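Local coordinates for protein metallocarboxypeptidase (Trypanosoma cruzi, PDB 3DWC) that probably releases C-terminal amino acids other than proline from peptides with broad specificity, as a metal-dependent carboxypeptidase of the M32 family that here holds cobalt, at residues C216-F219 / M220-K224; A304-Q307 / I308-G312; P206-V209 / S210-E213; P320-V323 / E324-D328. All coordinates share one frame; numbering follows the deposited sequence.

Contact 1 of 4, residues C216-F219 / M220-K224. With GLY (glycine), chain O.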
# COMPACT_ATOMS: atom_id res chain seq x y z
N CYS B 216 1.69 21.30 -9.91
CA CYS B 216 2.38 20.07 -10.24
C CYS B 216 1.48 19.10 -11.03
O CYS B 216 1.92 18.55 -12.04
CB CYS B 216 2.90 19.43 -8.96
SG CYS B 216 4.40 20.25 -8.25
N ARG B 217 0.26 18.88 -10.56
CA ARG B 217 -0.68 18.01 -11.27
C ARG B 217 -0.97 18.56 -12.63
O ARG B 217 -1.21 17.80 -13.55
CB ARG B 217 -2.02 17.86 -10.53
CG ARG B 217 -1.90 17.12 -9.22
CD ARG B 217 -3.24 16.92 -8.50
NE ARG B 217 -2.87 16.23 -7.28
CZ ARG B 217 -2.77 14.90 -7.16
NH1 ARG B 217 -3.11 14.09 -8.16
NH2 ARG B 217 -2.35 14.41 -5.99
N PHE B 218 -1.04 19.89 -12.74
CA PHE B 218 -1.30 20.53 -14.02
C PHE B 218 -0.17 20.14 -14.96
O PHE B 218 -0.41 19.75 -16.08
CB PHE B 218 -1.40 22.05 -13.91
CG PHE B 218 -1.47 22.73 -15.25
CD1 PHE B 218 -2.63 22.71 -15.98
CD2 PHE B 218 -0.35 23.34 -15.79
CE1 PHE B 218 -2.68 23.29 -17.24
CE2 PHE B 218 -0.40 23.94 -17.02
CZ PHE B 218 -1.56 23.93 -17.75
N PHE B 219 1.07 20.16 -14.46
CA PHE B 219 2.17 19.78 -15.31
C PHE B 219 2.25 18.31 -15.61
O PHE B 219 2.58 17.94 -16.75
CB PHE B 219 3.49 20.41 -14.88
CG PHE B 219 3.58 21.86 -15.27
CD1 PHE B 219 3.97 22.22 -16.55
CD2 PHE B 219 3.29 22.87 -14.36
CE1 PHE B 219 4.06 23.58 -16.92
CE2 PHE B 219 3.39 24.19 -14.70
CZ PHE B 219 3.77 24.55 -15.99
N MET B 220 1.84 17.46 -14.66
CA MET B 220 1.69 16.07 -14.97
C MET B 220 0.65 15.88 -16.11
O MET B 220 0.86 15.04 -16.99
CB MET B 220 1.29 15.30 -13.73
CG MET B 220 2.41 15.29 -12.68
SD MET B 220 1.97 14.48 -11.17
CE MET B 220 2.02 12.74 -11.64
N ASP B 221 -0.43 16.67 -16.13
CA ASP B 221 -1.38 16.67 -17.27
C ASP B 221 -0.75 17.14 -18.60
O ASP B 221 -1.04 16.60 -19.69
CB ASP B 221 -2.60 17.55 -16.98
CG ASP B 221 -3.55 16.93 -15.95
OD1 ASP B 221 -3.48 15.70 -15.68
OD2 ASP B 221 -4.40 17.69 -15.43
N VAL B 222 0.11 18.16 -18.53
CA VAL B 222 0.86 18.63 -19.70
C VAL B 222 1.70 17.48 -20.25
O VAL B 222 1.79 17.32 -21.45
CB VAL B 222 1.73 19.88 -19.36
CG1 VAL B 222 2.71 20.23 -20.48
CG2 VAL B 222 0.82 21.08 -18.97
N TRP B 223 2.30 16.66 -19.38
CA TRP B 223 3.04 15.47 -19.85
C TRP B 223 2.17 14.24 -20.18
O TRP B 223 2.68 13.14 -20.44
CB TRP B 223 4.16 15.10 -18.86
CG TRP B 223 5.47 15.60 -19.30
CD1 TRP B 223 6.44 14.90 -19.93
CD2 TRP B 223 6.02 16.90 -19.04
NE1 TRP B 223 7.55 15.69 -20.13
CE2 TRP B 223 7.31 16.92 -19.59
CE3 TRP B 223 5.54 18.04 -18.40
CZ2 TRP B 223 8.09 18.03 -19.56
CZ3 TRP B 223 6.33 19.15 -18.38
CH2 TRP B 223 7.60 19.14 -18.94
N LYS B 224 0.86 14.42 -20.11
CA LYS B 224 -0.14 13.39 -20.37
C LYS B 224 0.04 12.17 -19.48
O LYS B 224 -0.22 11.06 -19.87
CB LYS B 224 -0.19 13.08 -21.86
CG LYS B 224 -0.21 14.37 -22.66
CD LYS B 224 -0.52 14.18 -24.07
CE LYS B 224 -0.27 15.49 -24.86
NZ LYS B 224 -1.27 16.65 -24.61
N GLY O . 0.06 17.58 -27.21
CA GLY O . -1.22 17.21 -27.87
C GLY O . -1.17 16.01 -28.79
O GLY O . -1.74 14.95 -28.48
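Like first torsions bring Phe218 and Val222 together one turn apart on helix 209-222. Phe218 CG stands anti to the backbone N (chi1 172°), and so does Val222 CG1, which puts Val222 CG2 on the N side, where it meets the Phe218 ring; the two side chains slant across each other. CG2 thus sits over one face of the ring, 4.1 Å from its centroid and 27° off the normal, a CH-pi contact with CE2 as its nearest ring atom at 3.7 Å. A beta-branched valine suits the place because the methyl is held at the backbone. Phe219 instead has CG anti to the carbonyl carbon (chi1 -76°), beside the backbone N, and points the same way as Val222; its CD1 lies 4.1 Å from Val222 CG2 and 4.3 Å from Trp223 CZ3, both oblique approaches. The indole of Trp223 turns its edge to the carbonyl of Phe219, with CE3 3.4 Å from that O.

Regular i to i+4 bonds carry the backbone as far as Trp223 N, which reaches Phe219 O at 2.9 Å. Lys224, at positive phi, then closes the helix as the C-prime residue of a Schellman motif. Its CB points away from the preceding turn, and the long chain, bent at chi4, brings NZ 3.1 Å from the N of the bound glycine, which also bonds to Asp454.

On one flank, Cys216, Met220 and Trp223 pack on helix 259-276, whereas Phe218 and Phe219 face helix 312-326 and Trp223 also meets Leu459 of helix 456-467, wedging the end of helix 209-222 among three other helices.

Contact 2 of 4, residues A304-Q307 / I308-G312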
# COMPACT_ATOMS: atom_id res chain seq x y z
N ALA B 304 12.75 15.27 -19.80
CA ALA B 304 11.65 16.05 -19.27
C ALA B 304 12.15 17.28 -18.52
O ALA B 304 11.80 18.40 -18.85
CB ALA B 304 10.70 15.17 -18.32
N GLU B 305 12.95 17.05 -17.51
CA GLU B 305 13.42 18.11 -16.67
C GLU B 305 14.33 19.09 -17.37
O GLU B 305 14.10 20.30 -17.28
CB GLU B 305 14.15 17.53 -15.44
CG GLU B 305 14.43 18.57 -14.45
CD GLU B 305 15.44 18.18 -13.39
OE1 GLU B 305 15.82 17.02 -13.27
OE2 GLU B 305 15.83 19.10 -12.67
N MET B 306 15.38 18.58 -18.02
CA MET B 306 16.45 19.46 -18.50
C MET B 306 16.22 19.94 -19.91
O MET B 306 16.35 21.13 -20.20
CB MET B 306 17.83 18.79 -18.40
CG MET B 306 18.23 18.34 -16.98
SD MET B 306 18.27 19.78 -15.91
CE MET B 306 19.14 19.21 -14.45
N GLN B 307 15.84 19.02 -20.78
CA GLN B 307 15.68 19.36 -22.19
C GLN B 307 14.42 20.17 -22.45
O GLN B 307 14.43 21.04 -23.32
CB GLN B 307 15.74 18.11 -23.07
CG GLN B 307 17.09 17.38 -23.07
CD GLN B 307 18.23 18.22 -23.63
OE1 GLN B 307 19.36 18.12 -23.16
NE2 GLN B 307 17.96 19.00 -24.65
N ILE B 308 13.36 19.90 -21.71
CA ILE B 308 12.14 20.66 -21.83
C ILE B 308 12.02 21.64 -20.64
O ILE B 308 11.94 22.86 -20.82
CB ILE B 308 10.89 19.75 -21.89
CG1 ILE B 308 10.96 18.84 -23.11
CG2 ILE B 308 9.57 20.63 -21.87
CD1 ILE B 308 9.91 17.76 -23.16
N GLY B 309 12.02 21.07 -19.45
CA GLY B 309 11.77 21.83 -18.20
C GLY B 309 12.55 23.09 -17.91
O GLY B 309 12.00 24.06 -17.37
N ARG B 310 13.84 23.10 -18.23
CA ARG B 310 14.70 24.27 -17.97
C ARG B 310 14.96 25.10 -19.21
O ARG B 310 15.82 25.99 -19.19
CB ARG B 310 16.04 23.78 -17.39
CG ARG B 310 15.82 23.09 -15.99
CD ARG B 310 17.04 23.07 -15.22
NE ARG B 310 17.01 22.19 -14.05
CZ ARG B 310 16.77 22.59 -12.80
NH1 ARG B 310 16.84 21.70 -11.80
NH2 ARG B 310 16.44 23.86 -12.53
N SER B 311 14.24 24.81 -20.29
CA SER B 311 14.44 25.56 -21.54
C SER B 311 13.80 26.94 -21.49
O SER B 311 12.82 27.15 -20.77
CB SER B 311 13.87 24.80 -22.72
OG SER B 311 12.45 24.71 -22.71
N GLY B 312 14.35 27.87 -22.29
CA GLY B 312 13.74 29.19 -22.44
C GLY B 312 12.31 29.13 -22.94
O GLY B 312 11.48 29.86 -22.48
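Charge pairing links Glu305 and Arg310, which run side by side in the same direction. Arg310 NH1 gives a hydrogen bond of 2.9 Å to Glu305 OE2, within a salt bridge; the carboxylate oxygen lies 35° out of the guanidinium plane, and the two flat groups are 47° apart. An extended glutamate chain, with CG anti to the backbone N (chi1 -170°), carries the acid to its partner, while its other oxygen, OE1, bonds to His267 ND1.

A sulfur contact adds to this: Met306 folds at chi2 and sets SD at the edge of the guanidinium, 3.3 Å from Arg310 NE.

Among backbone bonds, Gly309 N reaches Ala304 O at 2.7 Å, an i to i+5 link in the wider pi-type turn. Glycine suits the tight bend: Glu305 O lies just 2.9 Å from Gly309 CA, and a CB here would point toward the preceding turn and run into that oxygen. Ser311 is the N-cap of the next helix: its OG donates to Ile308 O at 2.7 Å, in the carbonyl plane, and caps Phe314 N.

His267 is a cobalt ligand, making Glu305 a second-shell residue that probably orients the imidazole; Arg310 in turn probably steadies the carboxylate and would favour its negative charge.

Contact 3 of 4, residues P206-V209 / S210-E213; sequences PFPV and SKQE
Gln212 and Phe207 meet where the chain enters helix 209-222, the glutamine side chain reaching back along the first turn to the carbonyl of Phe207, just before the helix. Its CB points toward the preceding residues and the chain runs extended beyond CG (chi2 -165°), which lays the amide beside the backbone of Phe207. NE2 donates to Phe207 O at 2.8 Å, in a nearly straight bond. The oxygen lies in the plane of the amide, but the donor stands 35° above the plane of the carbonyl. A second bond from NE2, to Thr254 O, ties the same nitrogen to a neighbouring loop. Glutamine suits this buried position by combining that reach with a two-hydrogen amide.

Pro208 and Lys211 are turned differently, crossing at a slant. The aliphatic part of the lysine lies across the proline ring, with CD 3.8 Å from Pro208 CG and CE 3.9 Å from that same carbon. Proline fits the N-cap place because its restricted phi (-56°) suits the conformation there and its missing N-H costs no helix bond; separately, the apolar ring takes the lysine methylenes.

In the backbone, Pro208 O begins the helical bonding, accepting from Gln212 N at 2.9 Å and more weakly from Lys211 N, and Val209 O takes Glu213 N at 3.0 Å. Glu213 OE1 continues along the helix to a salt bridge with Arg217.

The chemistry is thus divided: buried amide-carbonyl bonding fixes the approach of the loop to the helix, while the lysine spends its methylenes on proline and carries its ammonium onward from an exposed position.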
# COMPACT_ATOMS: atom_id res chain seq x y z
N PRO B 206 5.22 33.38 0.79
CA PRO B 206 4.85 31.97 0.68
C PRO B 206 4.18 31.55 -0.63
O PRO B 206 3.50 32.36 -1.29
CB PRO B 206 3.91 31.72 1.87
CG PRO B 206 3.58 33.07 2.41
CD PRO B 206 4.48 34.08 1.86
N PHE B 207 4.43 30.30 -1.00
CA PHE B 207 3.75 29.62 -2.09
C PHE B 207 2.95 28.48 -1.45
O PHE B 207 3.51 27.45 -1.09
CB PHE B 207 4.79 29.09 -3.08
CG PHE B 207 5.66 30.17 -3.65
CD1 PHE B 207 7.00 30.25 -3.31
CD2 PHE B 207 5.12 31.16 -4.47
CE1 PHE B 207 7.79 31.26 -3.81
CE2 PHE B 207 5.91 32.18 -4.97
CZ PHE B 207 7.25 32.22 -4.64
N PRO B 208 1.62 28.67 -1.29
CA PRO B 208 0.85 27.67 -0.57
C PRO B 208 0.98 26.28 -1.16
O PRO B 208 0.94 26.09 -2.39
CB PRO B 208 -0.60 28.19 -0.66
CG PRO B 208 -0.45 29.65 -0.84
CD PRO B 208 0.76 29.76 -1.77
N VAL B 209 1.16 25.31 -0.27
CA VAL B 209 1.49 23.96 -0.68
C VAL B 209 0.37 23.34 -1.51
O VAL B 209 0.66 22.51 -2.38
CB VAL B 209 1.80 23.10 0.56
CG1 VAL B 209 1.78 21.63 0.20
CG2 VAL B 209 3.17 23.50 1.13
N SER B 210 -0.88 23.70 -1.23
CA SER B 210 -2.04 23.28 -2.04
C SER B 210 -2.00 23.83 -3.47
O SER B 210 -2.36 23.13 -4.42
CB SER B 210 -3.38 23.66 -1.37
OG SER B 210 -3.67 25.07 -1.45
N LYS B 211 -1.55 25.06 -3.62
CA LYS B 211 -1.45 25.64 -4.96
C LYS B 211 -0.24 25.02 -5.71
O LYS B 211 -0.30 24.78 -6.93
CB LYS B 211 -1.36 27.17 -4.86
CG LYS B 211 -2.65 27.83 -4.26
CD LYS B 211 -2.46 29.33 -4.05
CE LYS B 211 -3.52 29.99 -3.15
NZ LYS B 211 -4.42 30.81 -3.91
N GLN B 212 0.83 24.72 -4.98
CA GLN B 212 1.99 23.96 -5.54
C GLN B 212 1.60 22.59 -6.05
O GLN B 212 2.03 22.16 -7.13
CB GLN B 212 3.07 23.81 -4.47
CG GLN B 212 3.80 25.10 -4.24
CD GLN B 212 5.08 24.90 -3.48
OE1 GLN B 212 5.95 24.15 -3.90
NE2 GLN B 212 5.21 25.60 -2.37
N GLU B 213 0.78 21.89 -5.28
CA GLU B 213 0.31 20.59 -5.68
C GLU B 213 -0.57 20.70 -6.91
O GLU B 213 -0.45 19.90 -7.86
CB GLU B 213 -0.48 19.96 -4.55
CG GLU B 213 -0.97 18.60 -4.95
CD GLU B 213 -1.68 17.88 -3.83
OE1 GLU B 213 -2.56 17.06 -4.18
OE2 GLU B 213 -1.33 18.12 -2.61

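Contact 4 of 4, residues P320-V323 / E324-D328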
# COMPACT_ATOMS: atom_id res chain seq x y z
N PRO B 320 3.25 32.54 -17.06
CA PRO B 320 1.83 32.83 -16.81
C PRO B 320 1.05 31.82 -15.97
O PRO B 320 0.02 32.17 -15.39
CB PRO B 320 1.21 32.88 -18.23
CG PRO B 320 2.34 32.85 -19.18
CD PRO B 320 3.50 32.26 -18.48
N ARG B 321 1.47 30.55 -15.95
CA ARG B 321 0.93 29.62 -14.97
C ARG B 321 1.34 29.98 -13.57
O ARG B 321 0.58 29.75 -12.62
CB ARG B 321 1.37 28.20 -15.23
CG ARG B 321 1.11 27.72 -16.64
CD ARG B 321 -0.34 27.55 -16.96
NE ARG B 321 -0.47 27.64 -18.40
CZ ARG B 321 -0.64 28.76 -19.08
NH1 ARG B 321 -0.83 29.94 -18.47
NH2 ARG B 321 -0.69 28.69 -20.41
N LEU B 322 2.52 30.56 -13.40
CA LEU B 322 2.92 30.96 -12.05
C LEU B 322 2.07 32.13 -11.62
O LEU B 322 1.71 32.22 -10.46
CB LEU B 322 4.41 31.31 -11.95
CG LEU B 322 5.41 30.19 -12.25
CD1 LEU B 322 6.85 30.76 -12.32
CD2 LEU B 322 5.30 29.07 -11.25
N VAL B 323 1.72 33.02 -12.54
CA VAL B 323 0.81 34.15 -12.19
C VAL B 323 -0.60 33.62 -11.81
O VAL B 323 -1.16 33.97 -10.78
CB VAL B 323 0.74 35.17 -13.35
CG1 VAL B 323 -0.38 36.24 -13.07
CG2 VAL B 323 2.09 35.81 -13.54
N GLU B 324 -1.10 32.70 -12.62
CA GLU B 324 -2.40 32.09 -12.42
C GLU B 324 -2.58 31.31 -11.09
O GLU B 324 -3.62 31.43 -10.43
CB GLU B 324 -2.64 31.17 -13.60
CG GLU B 324 -3.95 30.42 -13.53
CD GLU B 324 -4.06 29.38 -14.63
OE1 GLU B 324 -3.15 29.33 -15.52
OE2 GLU B 324 -5.07 28.61 -14.59
N TYR B 325 -1.56 30.52 -10.73
CA TYR B 325 -1.61 29.66 -9.54
C TYR B 325 -1.18 30.37 -8.27
O TYR B 325 -1.66 30.05 -7.20
CB TYR B 325 -0.76 28.39 -9.75
CG TYR B 325 -1.51 27.33 -10.50
CD1 TYR B 325 -2.18 26.29 -9.85
CD2 TYR B 325 -1.63 27.42 -11.86
CE1 TYR B 325 -2.88 25.33 -10.59
CE2 TYR B 325 -2.34 26.48 -12.58
CZ TYR B 325 -2.95 25.45 -11.96
OH TYR B 325 -3.66 24.60 -12.78
N PHE B 326 -0.25 31.33 -8.36
CA PHE B 326 0.27 31.99 -7.14
C PHE B 326 -0.08 33.45 -7.06
O PHE B 326 0.03 34.03 -5.98
CB PHE B 326 1.80 31.85 -7.03
CG PHE B 326 2.28 30.42 -6.98
CD1 PHE B 326 1.80 29.52 -6.04
CD2 PHE B 326 3.21 29.98 -7.85
CE1 PHE B 326 2.24 28.21 -6.04
CE2 PHE B 326 3.65 28.67 -7.82
CZ PHE B 326 3.17 27.81 -6.94
N GLY B 327 -0.49 34.05 -8.17
CA GLY B 327 -0.75 35.49 -8.19
C GLY B 327 0.47 36.19 -8.75
O GLY B 327 1.60 35.68 -8.63
N ASP B 328 0.26 37.35 -9.38
CA ASP B 328 1.35 38.04 -10.06
C ASP B 328 2.39 38.64 -9.12
O ASP B 328 2.06 39.18 -8.04
CB ASP B 328 0.82 39.20 -10.94
CG ASP B 328 1.71 39.47 -12.16
OD1 ASP B 328 1.31 40.30 -12.99
OD2 ASP B 328 2.79 38.85 -12.34
O HOH W 1 -2.86 31.19 -17.10
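Val323 meets Asp328 at the end of helix 312-326, the two side chains side by side and pointing the same way. The valine has the most surface buried by the contact; its CG2 lies 3.3 Å from Asp328 OD2, and its CG1 3.8 Å from Asp328 CB. In the backbone, Val323 O accepts Gly327 N at 2.7 Å in a bent bond. Glycine suits this exit: at its own phi and psi (97°/152°) a CB would collide with the preceding carbonyl O.

Glu324 comes next, extended from a CG anti to its backbone N. Its OE1 approaches Arg321 obliquely, 3.6 Å from CD and 3.8 Å from NH1, a long salt bridge with the flat groups 67° apart. A water donates to OE1 at 2.5 Å.

The arginine, third in buried surface, bends at chi2 and also makes a cation-pi contact with Phe317. On the more buried flank Leu322 CD2 rests 3.8 Å from Phe326 CE2.

Such chemistry fits a surface helix end: the Arg321-Glu324 attraction is loose and shared with water, so the turn probably depends more on its backbone bonds and the apolar Leu322-Phe326 pairing than on charge.

In the fold
Contacts 3 and 1 mark the start and end of one helix, 209-222, their centres 16 Å apart. Contact 4 lies against both: Phe207 CD2 is 3.9 Å from Phe326 CG, and Phe218 CE2 is 3.6 Å from Arg321 CD. Toward the active site, contact 1 meets contact 2 through Trp223, whose NE1 is 3.7 Å from Ala304 CB. Contact 2 comes nearest the metal, with the Glu305 side chain about 7 Å from cobalt, beside the HExxH helix 259-276 of this metallopeptidase; contact 1 instead reaches the glycine pocket through Lys224. Contacts 3 and 4 lie away from these sites, on the periphery of the fold.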